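Local coordinates for protein exocyst complex component EXO70 (Saccharomyces cerevisiae, PDB 2B1E) that helps tether secretory vesicles to sites of exocytosis as part of the exocyst complex and plays a role in assembling that complex, at residues Gly176-Asn181 and Gly243-Glu248; Asn181-Ala186 and Ser222-Leu227; Asp101-Ile106 and Ala156-Phe161. One frame throughout, in Å; residues are numbered along the deposited sequence.

Contact 1 of 3, residues Gly176-Asn181 and Gly243-Glu248; sequences GSSGMN and GFFSFE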
ATOM      1  N   GLY A 176       0.972   1.918  11.748  1.00 50.57           N
ATOM      2  CA  GLY A 176       1.397   0.675  12.367  1.00 51.21           C
ATOM      3  C   GLY A 176       1.052   0.578  13.839  1.00 51.71           C
ATOM      4  O   GLY A 176       1.808   0.008  14.625  1.00 51.80           O
ATOM      5  N   SER A 177      -0.097   1.127  14.216  1.00 51.84           N
ATOM      6  CA  SER A 177      -0.514   1.104  15.609  1.00 51.74           C
ATOM      7  C   SER A 177      -1.635   0.099  15.843  1.00 50.90           C
ATOM      8  O   SER A 177      -1.893  -0.299  16.979  1.00 51.21           O
ATOM      9  CB  SER A 177      -0.972   2.502  16.037  1.00 52.03           C
ATOM     10  OG  SER A 177      -1.190   2.566  17.436  1.00 54.23           O
ATOM     11  N   SER A 178      -2.287  -0.318  14.761  1.00 49.89           N
ATOM     12  CA  SER A 178      -3.396  -1.265  14.838  1.00 48.39           C
ATOM     13  C   SER A 178      -3.043  -2.586  15.515  1.00 47.39           C
ATOM     14  O   SER A 178      -1.880  -2.996  15.548  1.00 46.80           O
ATOM     15  CB  SER A 178      -3.935  -1.549  13.436  1.00 48.23           C
ATOM     16  OG  SER A 178      -4.984  -2.499  13.475  1.00 47.60           O
ATOM     17  N   GLY A 179      -4.064  -3.249  16.049  1.00 45.73           N
ATOM     18  CA  GLY A 179      -3.854  -4.520  16.716  1.00 44.86           C
ATOM     19  C   GLY A 179      -3.856  -5.676  15.734  1.00 44.17           C
ATOM     20  O   GLY A 179      -3.676  -6.832  16.119  1.00 43.08           O
ATOM     21  N   MET A 180      -4.064  -5.361  14.460  1.00 43.39           N
ATOM     22  CA  MET A 180      -4.087  -6.382  13.423  1.00 42.73           C
ATOM     23  C   MET A 180      -2.669  -6.905  13.211  1.00 41.76           C
ATOM     24  O   MET A 180      -2.471  -8.037  12.761  1.00 41.16           O
ATOM     25  CB  MET A 180      -4.632  -5.795  12.118  1.00 43.14           C
ATOM     26  CG  MET A 180      -5.066  -6.835  11.093  1.00 44.36           C
ATOM     27  SD  MET A 180      -6.546  -7.756  11.580  1.00 45.06           S
ATOM     28  CE  MET A 180      -5.824  -9.061  12.544  1.00 45.73           C
ATOM     29  N   ASN A 181      -1.687  -6.076  13.557  1.00 40.27           N
ATOM     30  CA  ASN A 181      -0.282  -6.436  13.410  1.00 40.46           C
ATOM     31  C   ASN A 181       0.123  -7.560  14.360  1.00 39.50           C
ATOM     32  O   ASN A 181       0.708  -8.560  13.937  1.00 39.29           O
ATOM     33  CB  ASN A 181       0.606  -5.210  13.649  1.00 41.41           C
ATOM     34  CG  ASN A 181       0.304  -4.079  12.683  1.00 42.68           C
ATOM     35  OD1 ASN A 181       0.326  -4.265  11.467  1.00 43.37           O
ATOM     36  ND2 ASN A 181       0.019  -2.897  13.222  1.00 42.86           N
ATOM     37  N   GLY A 243      -7.546   5.098   5.709  1.00 50.89           N
ATOM     38  CA  GLY A 243      -7.450   4.535   4.374  1.00 48.74           C
ATOM     39  C   GLY A 243      -6.089   3.938   4.066  1.00 47.58           C
ATOM     40  O   GLY A 243      -5.986   2.955   3.333  1.00 47.80           O
ATOM     41  N   PHE A 244      -5.038   4.534   4.617  1.00 45.78           N
ATOM     42  CA  PHE A 244      -3.686   4.037   4.396  1.00 44.33           C
ATOM     43  C   PHE A 244      -3.466   2.769   5.205  1.00 43.76           C
ATOM     44  O   PHE A 244      -2.442   2.100   5.065  1.00 42.95           O
ATOM     45  CB  PHE A 244      -2.659   5.099   4.800  1.00 42.85           C
ATOM     46  CG  PHE A 244      -2.626   6.284   3.880  1.00 41.57           C
ATOM     47  CD1 PHE A 244      -2.422   7.563   4.381  1.00 41.16           C
ATOM     48  CD2 PHE A 244      -2.798   6.121   2.509  1.00 40.61           C
ATOM     49  CE1 PHE A 244      -2.394   8.661   3.529  1.00 39.85           C
ATOM     50  CE2 PHE A 244      -2.770   7.214   1.650  1.00 40.17           C
ATOM     51  CZ  PHE A 244      -2.569   8.486   2.161  1.00 39.78           C
ATOM     52  N   PHE A 245      -4.436   2.444   6.054  1.00 43.43           N
ATOM     53  CA  PHE A 245      -4.348   1.246   6.871  1.00 43.12           C
ATOM     54  C   PHE A 245      -4.362   0.025   5.963  1.00 41.70           C
ATOM     55  O   PHE A 245      -3.842  -1.034   6.317  1.00 42.99           O
ATOM     56  CB  PHE A 245      -5.520   1.173   7.851  1.00 44.15           C
ATOM     57  CG  PHE A 245      -5.485  -0.037   8.741  1.00 45.93           C
ATOM     58  CD1 PHE A 245      -4.372  -0.295   9.536  1.00 46.09           C
ATOM     59  CD2 PHE A 245      -6.556  -0.923   8.779  1.00 45.96           C
ATOM     60  CE1 PHE A 245      -4.325  -1.416  10.350  1.00 47.12           C
ATOM     61  CE2 PHE A 245      -6.517  -2.050   9.594  1.00 46.86           C
ATOM     62  CZ  PHE A 245      -5.398  -2.296  10.381  1.00 46.82           C
ATOM     63  N   SER A 246      -4.958   0.185   4.788  1.00 40.63           N
ATOM     64  CA  SER A 246      -5.043  -0.894   3.818  1.00 39.95           C
ATOM     65  C   SER A 246      -3.655  -1.433   3.480  1.00 38.83           C
ATOM     66  O   SER A 246      -3.492  -2.625   3.220  1.00 38.73           O
ATOM     67  CB  SER A 246      -5.732  -0.404   2.546  1.00 40.16           C
ATOM     68  OG  SER A 246      -5.020   0.671   1.967  1.00 43.01           O
ATOM     69  N   PHE A 247      -2.655  -0.558   3.482  1.00 37.56           N
ATOM     70  CA  PHE A 247      -1.291  -0.984   3.183  1.00 36.69           C
ATOM     71  C   PHE A 247      -0.814  -2.000   4.216  1.00 36.31           C
ATOM     72  O   PHE A 247      -0.096  -2.945   3.879  1.00 36.23           O
ATOM     73  CB  PHE A 247      -0.332   0.213   3.165  1.00 35.68           C
ATOM     74  CG  PHE A 247      -0.533   1.143   2.000  1.00 36.15           C
ATOM     75  CD1 PHE A 247      -0.691   0.644   0.709  1.00 35.34           C
ATOM     76  CD2 PHE A 247      -0.521   2.524   2.186  1.00 35.76           C
ATOM     77  CE1 PHE A 247      -0.830   1.506  -0.380  1.00 34.81           C
ATOM     78  CE2 PHE A 247      -0.659   3.393   1.106  1.00 33.86           C
ATOM     79  CZ  PHE A 247      -0.814   2.883  -0.180  1.00 33.81           C
ATOM     80  N   GLU A 248      -1.210  -1.807   5.472  1.00 35.14           N
ATOM     81  CA  GLU A 248      -0.814  -2.721   6.539  1.00 35.16           C
ATOM     82  C   GLU A 248      -1.624  -4.012   6.490  1.00 34.71           C
ATOM     83  O   GLU A 248      -1.165  -5.059   6.945  1.00 33.93           O
ATOM     84  CB  GLU A 248      -0.980  -2.059   7.908  1.00 36.19           C
ATOM     85  CG  GLU A 248      -0.136  -0.810   8.093  1.00 37.42           C
ATOM     86  CD  GLU A 248      -0.293  -0.199   9.471  1.00 38.40           C
ATOM     87  OE1 GLU A 248       0.096   0.975   9.644  1.00 40.95           O
ATOM     88  OE2 GLU A 248      -0.797  -0.887  10.380  1.00 38.34           O
TER

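Contact 2 of 3, residues Asn181-Ala186 and Ser222-Leu227; sequences NSYTEA and SAYAKL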
ATOM      1  N   ASN A 181      -1.687  -6.076  13.557  1.00 40.27           N
ATOM      2  CA  ASN A 181      -0.282  -6.436  13.410  1.00 40.46           C
ATOM      3  C   ASN A 181       0.123  -7.560  14.360  1.00 39.50           C
ATOM      4  O   ASN A 181       0.708  -8.560  13.937  1.00 39.29           O
ATOM      5  CB  ASN A 181       0.606  -5.210  13.649  1.00 41.41           C
ATOM      6  CG  ASN A 181       0.304  -4.079  12.683  1.00 42.68           C
ATOM      7  OD1 ASN A 181       0.326  -4.265  11.467  1.00 43.37           O
ATOM      8  ND2 ASN A 181       0.019  -2.897  13.222  1.00 42.86           N
ATOM      9  N   SER A 182      -0.180  -7.391  15.644  1.00 37.62           N
ATOM     10  CA  SER A 182       0.147  -8.412  16.635  1.00 36.11           C
ATOM     11  C   SER A 182      -0.643  -9.682  16.347  1.00 34.53           C
ATOM     12  O   SER A 182      -0.080 -10.775  16.306  1.00 35.67           O
ATOM     13  CB  SER A 182      -0.179  -7.921  18.045  1.00 36.11           C
ATOM     14  OG  SER A 182       0.648  -6.832  18.404  1.00 36.44           O
ATOM     15  N   TYR A 183      -1.948  -9.524  16.148  1.00 32.02           N
ATOM     16  CA  TYR A 183      -2.826 -10.650  15.856  1.00 29.10           C
ATOM     17  C   TYR A 183      -2.210 -11.484  14.742  1.00 28.98           C
ATOM     18  O   TYR A 183      -2.219 -12.719  14.799  1.00 28.37           O
ATOM     19  CB  TYR A 183      -4.203 -10.155  15.414  1.00 28.21           C
ATOM     20  CG  TYR A 183      -5.229 -11.258  15.257  1.00 27.82           C
ATOM     21  CD1 TYR A 183      -6.074 -11.609  16.309  1.00 28.20           C
ATOM     22  CD2 TYR A 183      -5.343 -11.966  14.057  1.00 27.54           C
ATOM     23  CE1 TYR A 183      -7.009 -12.638  16.171  1.00 26.55           C
ATOM     24  CE2 TYR A 183      -6.271 -12.995  13.908  1.00 26.51           C
ATOM     25  CZ  TYR A 183      -7.102 -13.324  14.966  1.00 27.08           C
ATOM     26  OH  TYR A 183      -8.031 -14.330  14.811  1.00 26.61           O
ATOM     27  N   THR A 184      -1.677 -10.800  13.731  1.00 26.61           N
ATOM     28  CA  THR A 184      -1.047 -11.465  12.598  1.00 26.25           C
ATOM     29  C   THR A 184       0.230 -12.179  13.016  1.00 26.92           C
ATOM     30  O   THR A 184       0.441 -13.344  12.669  1.00 27.84           O
ATOM     31  CB  THR A 184      -0.695 -10.466  11.478  1.00 25.89           C
ATOM     32  OG1 THR A 184      -1.900  -9.972  10.877  1.00 26.01           O
ATOM     33  CG2 THR A 184       0.150 -11.143  10.410  1.00 26.42           C
ATOM     34  N   GLU A 185       1.079 -11.479  13.763  1.00 25.10           N
ATOM     35  CA  GLU A 185       2.337 -12.057  14.212  1.00 25.78           C
ATOM     36  C   GLU A 185       2.077 -13.293  15.067  1.00 24.16           C
ATOM     37  O   GLU A 185       2.783 -14.298  14.951  1.00 23.31           O
ATOM     38  CB  GLU A 185       3.142 -11.034  15.015  1.00 25.92           C
ATOM     39  CG  GLU A 185       4.588 -11.434  15.233  1.00 31.68           C
ATOM     40  CD  GLU A 185       5.317 -10.520  16.203  1.00 33.35           C
ATOM     41  OE1 GLU A 185       5.152  -9.285  16.103  1.00 36.89           O
ATOM     42  OE2 GLU A 185       6.062 -11.036  17.061  1.00 36.07           O
ATOM     43  N   ALA A 186       1.060 -13.217  15.923  1.00 22.61           N
ATOM     44  CA  ALA A 186       0.716 -14.340  16.788  1.00 21.21           C
ATOM     45  C   ALA A 186       0.291 -15.525  15.927  1.00 20.65           C
ATOM     46  O   ALA A 186       0.763 -16.648  16.113  1.00 22.42           O
ATOM     47  CB  ALA A 186      -0.417 -13.947  17.731  1.00 21.21           C
ATOM     48  N   SER A 222     -10.466 -18.913   9.366  1.00 31.38           N
ATOM     49  CA  SER A 222     -11.814 -18.369   9.297  1.00 32.30           C
ATOM     50  C   SER A 222     -11.901 -17.173  10.241  1.00 32.30           C
ATOM     51  O   SER A 222     -12.432 -16.124   9.883  1.00 34.31           O
ATOM     52  CB  SER A 222     -12.833 -19.441   9.700  1.00 33.85           C
ATOM     53  OG  SER A 222     -14.164 -18.983   9.524  1.00 36.87           O
ATOM     54  N   ALA A 223     -11.357 -17.338  11.443  1.00 31.04           N
ATOM     55  CA  ALA A 223     -11.363 -16.284  12.449  1.00 30.29           C
ATOM     56  C   ALA A 223     -10.585 -15.061  11.976  1.00 30.53           C
ATOM     57  O   ALA A 223     -10.971 -13.922  12.245  1.00 28.90           O
ATOM     58  CB  ALA A 223     -10.763 -16.807  13.746  1.00 29.94           C
ATOM     59  N   TYR A 224      -9.483 -15.309  11.275  1.00 29.56           N
ATOM     60  CA  TYR A 224      -8.645 -14.235  10.757  1.00 29.98           C
ATOM     61  C   TYR A 224      -9.358 -13.501   9.633  1.00 30.80           C
ATOM     62  O   TYR A 224      -9.476 -12.273   9.658  1.00 30.97           O
ATOM     63  CB  TYR A 224      -7.323 -14.799  10.226  1.00 27.63           C
ATOM     64  CG  TYR A 224      -6.492 -13.794   9.459  1.00 26.85           C
ATOM     65  CD1 TYR A 224      -5.703 -12.855  10.123  1.00 25.46           C
ATOM     66  CD2 TYR A 224      -6.508 -13.773   8.066  1.00 26.87           C
ATOM     67  CE1 TYR A 224      -4.947 -11.919   9.415  1.00 26.32           C
ATOM     68  CE2 TYR A 224      -5.759 -12.842   7.348  1.00 27.88           C
ATOM     69  CZ  TYR A 224      -4.980 -11.919   8.027  1.00 27.59           C
ATOM     70  OH  TYR A 224      -4.220 -11.015   7.317  1.00 29.03           O
ATOM     71  N   ALA A 225      -9.823 -14.264   8.647  1.00 30.73           N
ATOM     72  CA  ALA A 225     -10.513 -13.713   7.493  1.00 33.42           C
ATOM     73  C   ALA A 225     -11.723 -12.876   7.892  1.00 35.48           C
ATOM     74  O   ALA A 225     -12.018 -11.863   7.254  1.00 35.74           O
ATOM     75  CB  ALA A 225     -10.939 -14.834   6.556  1.00 33.06           C
ATOM     76  N   LYS A 226     -12.426 -13.296   8.942  1.00 36.57           N
ATOM     77  CA  LYS A 226     -13.593 -12.545   9.385  1.00 38.37           C
ATOM     78  C   LYS A 226     -13.171 -11.208   9.980  1.00 39.19           C
ATOM     79  O   LYS A 226     -13.741 -10.169   9.653  1.00 38.98           O
ATOM     80  CB  LYS A 226     -14.402 -13.337  10.416  1.00 39.05           C
ATOM     81  CG  LYS A 226     -15.596 -12.553  10.945  1.00 40.66           C
ATOM     82  CD  LYS A 226     -16.625 -13.429  11.629  1.00 41.38           C
ATOM     83  CE  LYS A 226     -17.818 -12.588  12.076  1.00 41.84           C
ATOM     84  NZ  LYS A 226     -18.972 -13.413  12.533  1.00 41.68           N
ATOM     85  N   LEU A 227     -12.170 -11.242  10.854  1.00 39.46           N
ATOM     86  CA  LEU A 227     -11.664 -10.032  11.491  1.00 40.09           C
ATOM     87  C   LEU A 227     -11.104  -9.117  10.404  1.00 39.80           C
ATOM     88  O   LEU A 227     -11.227  -7.893  10.478  1.00 40.01           O
ATOM     89  CB  LEU A 227     -10.565 -10.398  12.491  1.00 41.21           C
ATOM     90  CG  LEU A 227     -10.224  -9.427  13.625  1.00 43.83           C
ATOM     91  CD1 LEU A 227      -9.070 -10.004  14.433  1.00 44.18           C
ATOM     92  CD2 LEU A 227      -9.846  -8.067  13.071  1.00 44.67           C
TER

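Contact 3 of 3, residues Asp101-Ile106 and Ala156-Phe161; sequences DPQINI and AFLEPF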
ATOM      1  N   ASP A 101      -1.747 -15.291  26.697  1.00 25.96           N
ATOM      2  CA  ASP A 101      -1.799 -14.109  25.852  1.00 25.53           C
ATOM      3  C   ASP A 101      -0.489 -14.053  25.072  1.00 22.85           C
ATOM      4  O   ASP A 101       0.577 -13.837  25.645  1.00 23.27           O
ATOM      5  CB  ASP A 101      -1.960 -12.849  26.706  1.00 27.58           C
ATOM      6  CG  ASP A 101      -2.112 -11.602  25.866  1.00 30.44           C
ATOM      7  OD1 ASP A 101      -1.311 -11.425  24.926  1.00 31.73           O
ATOM      8  OD2 ASP A 101      -3.025 -10.796  26.142  1.00 33.02           O
ATOM      9  N   PRO A 102      -0.554 -14.257  23.747  1.00 24.06           N
ATOM     10  CA  PRO A 102       0.625 -14.239  22.869  1.00 24.76           C
ATOM     11  C   PRO A 102       1.384 -12.910  22.909  1.00 25.98           C
ATOM     12  O   PRO A 102       2.610 -12.883  22.799  1.00 25.75           O
ATOM     13  CB  PRO A 102       0.032 -14.506  21.485  1.00 24.58           C
ATOM     14  CG  PRO A 102      -1.259 -15.233  21.782  1.00 24.78           C
ATOM     15  CD  PRO A 102      -1.782 -14.472  22.963  1.00 22.98           C
ATOM     16  N   GLN A 103       0.643 -11.817  23.062  1.00 27.59           N
ATOM     17  CA  GLN A 103       1.229 -10.477  23.104  1.00 28.92           C
ATOM     18  C   GLN A 103       2.379 -10.373  24.097  1.00 29.76           C
ATOM     19  O   GLN A 103       3.307  -9.593  23.893  1.00 30.58           O
ATOM     20  CB  GLN A 103       0.158  -9.441  23.449  1.00 28.37           C
ATOM     21  CG  GLN A 103       0.642  -8.006  23.377  1.00 28.95           C
ATOM     22  CD  GLN A 103       1.293  -7.684  22.044  1.00 28.63           C
ATOM     23  OE1 GLN A 103       2.517  -7.674  21.922  1.00 30.48           O
ATOM     24  NE2 GLN A 103       0.473  -7.433  21.035  1.00 29.48           N
ATOM     25  N   ILE A 104       2.315 -11.150  25.175  1.00 30.61           N
ATOM     26  CA  ILE A 104       3.375 -11.138  26.178  1.00 31.20           C
ATOM     27  C   ILE A 104       4.641 -11.739  25.575  1.00 32.20           C
ATOM     28  O   ILE A 104       5.709 -11.125  25.605  1.00 32.09           O
ATOM     29  CB  ILE A 104       2.975 -11.952  27.432  1.00 32.37           C
ATOM     30  CG1 ILE A 104       1.830 -11.242  28.163  1.00 31.66           C
ATOM     31  CG2 ILE A 104       4.189 -12.148  28.342  1.00 32.67           C
ATOM     32  CD1 ILE A 104       1.234 -12.035  29.299  1.00 33.29           C
ATOM     33  N   ASN A 105       4.513 -12.940  25.020  1.00 32.20           N
ATOM     34  CA  ASN A 105       5.646 -13.617  24.398  1.00 32.91           C
ATOM     35  C   ASN A 105       6.268 -12.719  23.333  1.00 32.79           C
ATOM     36  O   ASN A 105       7.490 -12.576  23.261  1.00 31.59           O
ATOM     37  CB  ASN A 105       5.184 -14.931  23.768  1.00 34.03           C
ATOM     38  CG  ASN A 105       4.698 -15.925  24.795  1.00 34.03           C
ATOM     39  OD1 ASN A 105       5.464 -16.760  25.281  1.00 37.86           O
ATOM     40  ND2 ASN A 105       3.424 -15.828  25.154  1.00 32.50           N
ATOM     41  N   ILE A 106       5.419 -12.115  22.506  1.00 33.56           N
ATOM     42  CA  ILE A 106       5.892 -11.227  21.449  1.00 35.96           C
ATOM     43  C   ILE A 106       6.709 -10.076  22.035  1.00 37.53           C
ATOM     44  O   ILE A 106       7.857  -9.854  21.650  1.00 37.79           O
ATOM     45  CB  ILE A 106       4.714 -10.640  20.647  1.00 35.29           C
ATOM     46  CG1 ILE A 106       4.016 -11.750  19.859  1.00 34.09           C
ATOM     47  CG2 ILE A 106       5.210  -9.549  19.710  1.00 36.00           C
ATOM     48  CD1 ILE A 106       2.803 -11.280  19.094  1.00 32.71           C
ATOM     49  N   ALA A 156      -7.743 -15.383  21.425  1.00 30.19           N
ATOM     50  CA  ALA A 156      -8.843 -14.637  22.022  1.00 31.37           C
ATOM     51  C   ALA A 156      -8.324 -13.396  22.744  1.00 33.08           C
ATOM     52  O   ALA A 156      -9.028 -12.397  22.857  1.00 33.31           O
ATOM     53  CB  ALA A 156      -9.605 -15.528  22.996  1.00 32.80           C
ATOM     54  N   PHE A 157      -7.089 -13.470  23.231  1.00 34.21           N
ATOM     55  CA  PHE A 157      -6.465 -12.360  23.943  1.00 36.27           C
ATOM     56  C   PHE A 157      -6.143 -11.181  23.023  1.00 38.14           C
ATOM     57  O   PHE A 157      -6.037 -10.041  23.479  1.00 38.50           O
ATOM     58  CB  PHE A 157      -5.177 -12.835  24.624  1.00 35.05           C
ATOM     59  CG  PHE A 157      -5.408 -13.651  25.860  1.00 35.06           C
ATOM     60  CD1 PHE A 157      -5.791 -13.038  27.048  1.00 36.01           C
ATOM     61  CD2 PHE A 157      -5.251 -15.033  25.841  1.00 34.81           C
ATOM     62  CE1 PHE A 157      -6.014 -13.793  28.199  1.00 36.80           C
ATOM     63  CE2 PHE A 157      -5.470 -15.796  26.986  1.00 33.51           C
ATOM     64  CZ  PHE A 157      -5.853 -15.176  28.165  1.00 36.29           C
ATOM     65  N   LEU A 158      -5.998 -11.460  21.730  1.00 39.93           N
ATOM     66  CA  LEU A 158      -5.669 -10.428  20.748  1.00 41.07           C
ATOM     67  C   LEU A 158      -6.881  -9.965  19.942  1.00 43.13           C
ATOM     68  O   LEU A 158      -6.888  -8.861  19.400  1.00 41.81           O
ATOM     69  CB  LEU A 158      -4.599 -10.954  19.792  1.00 40.24           C
ATOM     70  CG  LEU A 158      -3.335 -11.528  20.432  1.00 40.18           C
ATOM     71  CD1 LEU A 158      -2.406 -12.018  19.341  1.00 40.46           C
ATOM     72  CD2 LEU A 158      -2.649 -10.471  21.280  1.00 39.80           C
ATOM     73  N   GLU A 159      -7.895 -10.821  19.860  1.00 45.05           N
ATOM     74  CA  GLU A 159      -9.124 -10.520  19.129  1.00 47.47           C
ATOM     75  C   GLU A 159      -9.672  -9.126  19.435  1.00 48.78           C
ATOM     76  O   GLU A 159     -10.036  -8.384  18.521  1.00 49.36           O
ATOM     77  CB  GLU A 159     -10.186 -11.575  19.457  1.00 48.39           C
ATOM     78  CG  GLU A 159     -11.594 -11.251  18.987  1.00 49.57           C
ATOM     79  CD  GLU A 159     -11.699 -11.130  17.485  1.00 50.83           C
ATOM     80  OE1 GLU A 159     -11.018 -11.899  16.780  1.00 52.74           O
ATOM     81  OE2 GLU A 159     -12.477 -10.277  17.007  1.00 51.57           O
ATOM     82  N   PRO A 160      -9.744  -8.756  20.726  1.00 49.44           N
ATOM     83  CA  PRO A 160     -10.255  -7.443  21.133  1.00 50.53           C
ATOM     84  C   PRO A 160      -9.557  -6.271  20.443  1.00 51.09           C
ATOM     85  O   PRO A 160     -10.180  -5.506  19.705  1.00 51.57           O
ATOM     86  CB  PRO A 160     -10.013  -7.435  22.640  1.00 50.15           C
ATOM     87  CG  PRO A 160     -10.177  -8.868  23.004  1.00 49.92           C
ATOM     88  CD  PRO A 160      -9.408  -9.565  21.911  1.00 49.65           C
ATOM     89  N   PHE A 161      -8.257  -6.146  20.694  1.00 51.24           N
ATOM     90  CA  PHE A 161      -7.444  -5.071  20.140  1.00 51.48           C
ATOM     91  C   PHE A 161      -7.310  -5.094  18.617  1.00 51.21           C
ATOM     92  O   PHE A 161      -6.560  -4.302  18.047  1.00 51.13           O
ATOM     93  CB  PHE A 161      -6.054  -5.117  20.773  1.00 52.58           C
ATOM     94  CG  PHE A 161      -6.073  -5.139  22.277  1.00 54.00           C
ATOM     95  CD1 PHE A 161      -6.378  -3.987  23.001  1.00 54.48           C
ATOM     96  CD2 PHE A 161      -5.792  -6.312  22.971  1.00 54.32           C
ATOM     97  CE1 PHE A 161      -6.402  -4.003  24.397  1.00 53.92           C
ATOM     98  CE2 PHE A 161      -5.814  -6.341  24.368  1.00 54.89           C
ATOM     99  CZ  PHE A 161      -6.118  -5.183  25.082  1.00 54.48           C
TER

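Contact 1 of 3, residues Gly176-Asn181 and Gly243-Glu248
E248 and F245, three residues apart near the beginning of helix 245-259, reach G176, S178 and M180 in the chain just before and at the start of helix 180-201. The polar part belongs to E248. Its chain runs extended beyond CG and delivers the carboxylate to the backbone of G176, where G176 N donates to E248 OE1. At 2.5 Å between those two atoms the bond is modelled very short, so its exact length is doubtful. The other oxygen, E248 OE2, lies 3.6 Å from N181 ND2, a proximity and not a bond, with amide and carboxylate planes turned 37° apart. That amide gives its N-H weakly to S178 O instead. G176 has a positive phi, a shape glycine adopts easily.

The apolar part is F245, whose ring swings out with CG anti to the backbone N (chi1 -179°). M180 CB meets the ring edge at F245 CZ, 4.0 Å away. S178 lies against the same end of the ring, though modelled too close to judge in detail. Farther along, M180 bends away to L227 and N231 of helix 209-233.

Within the helix start, S178 OG accepts from M180 N at 3.2 Å in a nearly straight capping bond (166°). The E248 carboxylate thus takes a backbone N-H and also lies against the side chain of K175, which would probably favour its negative charge at this partly solvent-facing junction.

Contact 2 of 3, residues Asn181-Ala186 and Ser222-Leu227
Y183 holds CG anti to the backbone N (chi1 -173°) and Y224 does the same, which sends the Y183 ring across to the other helix and lays the Y224 ring alongside it, toward helix 245-259; L227, with CG set the same way, extends its chain against Y183. Helices 180-201 and 209-233 are successive antiparallel members of the helical bundle from which this rod-shaped protein is built. Their segments run at 163° to each other with axes 11.8 Å apart, a spacing wide enough to take aromatic rings.

The Y183 ring is held from two directions. Over one face stands L227 CD1, 3.8 Å from the ring centroid and only 10° off the normal, a well-centred CH-pi contact. At its edge the ring meets Y224, with Y183 CE2 3.8 Å from Y224 CD1. Each of these two carbons lies near the plane of the other ring, so the tyrosines touch rim to rim and do not stack. Beyond the ring, Y183 OH reaches the second helix at A223 CB, 3.8 Å away. L158, from the loop ahead of helix 180-201, also packs on Y183.

The hydroxyls of T184 and Y224 turn toward helix 245-259, where S252 OG is hydrogen-bonded to both T184 OG1 and Y224 OH. T184 OG1 is bonded to M180 O one turn back as well, so these buried hydroxyls have partners at a three-helix junction. T184 also touches the Y224 ring directly: its OG1 sits near the ring plane, 3.9 Å from Y224 CE1.

Contact 3 of 3, residues Asp101-Ile106 and Ala156-Phe161
D101 and F157 bring their backbones closest here, with CA atoms 5.3 Å apart, where the N-cap of helix 102-108 meets the loop that follows helix 136-155; from there the chains spread, and Q103 and L158 stand farther apart.

D101 lies over one face of the F157 ring. Its CB makes a CH-pi contact 4.0 Å from the ring centroid, displaced toward the rim, and D101 N sits over a face of the ring as well. The carboxylate, placed by CG anti to the backbone N (chi1 -176°), passes the base of the ring, with D101 OD2 3.3 Å from F157 CB and the carboxylate plane tilted 37° to the ring. P102 adds its CD against F157 CB at 4.1 Å.

L158 forks into the helix start. Its CD2 packs on Q103 CB at 3.7 Å and its CD1 on P102 CB at 4.1 Å, while A186 of helix 180-201 touches both P102 and L158. The amide end of Q103 turns elsewhere, to S182 on that helix.

D101 also caps its helix, its OD1 accepting weakly from Q103 N, although that oxygen is placed less surely. A glycine here would probably lose the CB contact on the F157 ring and the weak cap on Q103 N. The contact is thus mostly carbon on carbon, with no polar bond between the two segments, and an acidic side chain at the N-cap also lies against the aromatic ring.

Coming from the N terminus, contact 3 closes first: the chain leaves 101-106, passes through helices 117-132 and 136-155, and returns at 156-161. Contact 1 then opens at 176-181 and closes at 243-248, and contact 2 is nested inside that loop, pairing helix 180-201 with helix 209-233. Contact 3 stands in series with both, so none cross. N181 belongs to contacts 1 and 2, which also meet where M180 packs on L227. Contacts 2 and 3 are joined by a probable hydrogen bond, S182 OG to Q103 NE2 at 2.7 Å. Contact 3 joins helix 102-108 to the loop 156-161, and both lie against helix 180-201, to which contacts 1 and 2 join helices 245-259 and 209-233.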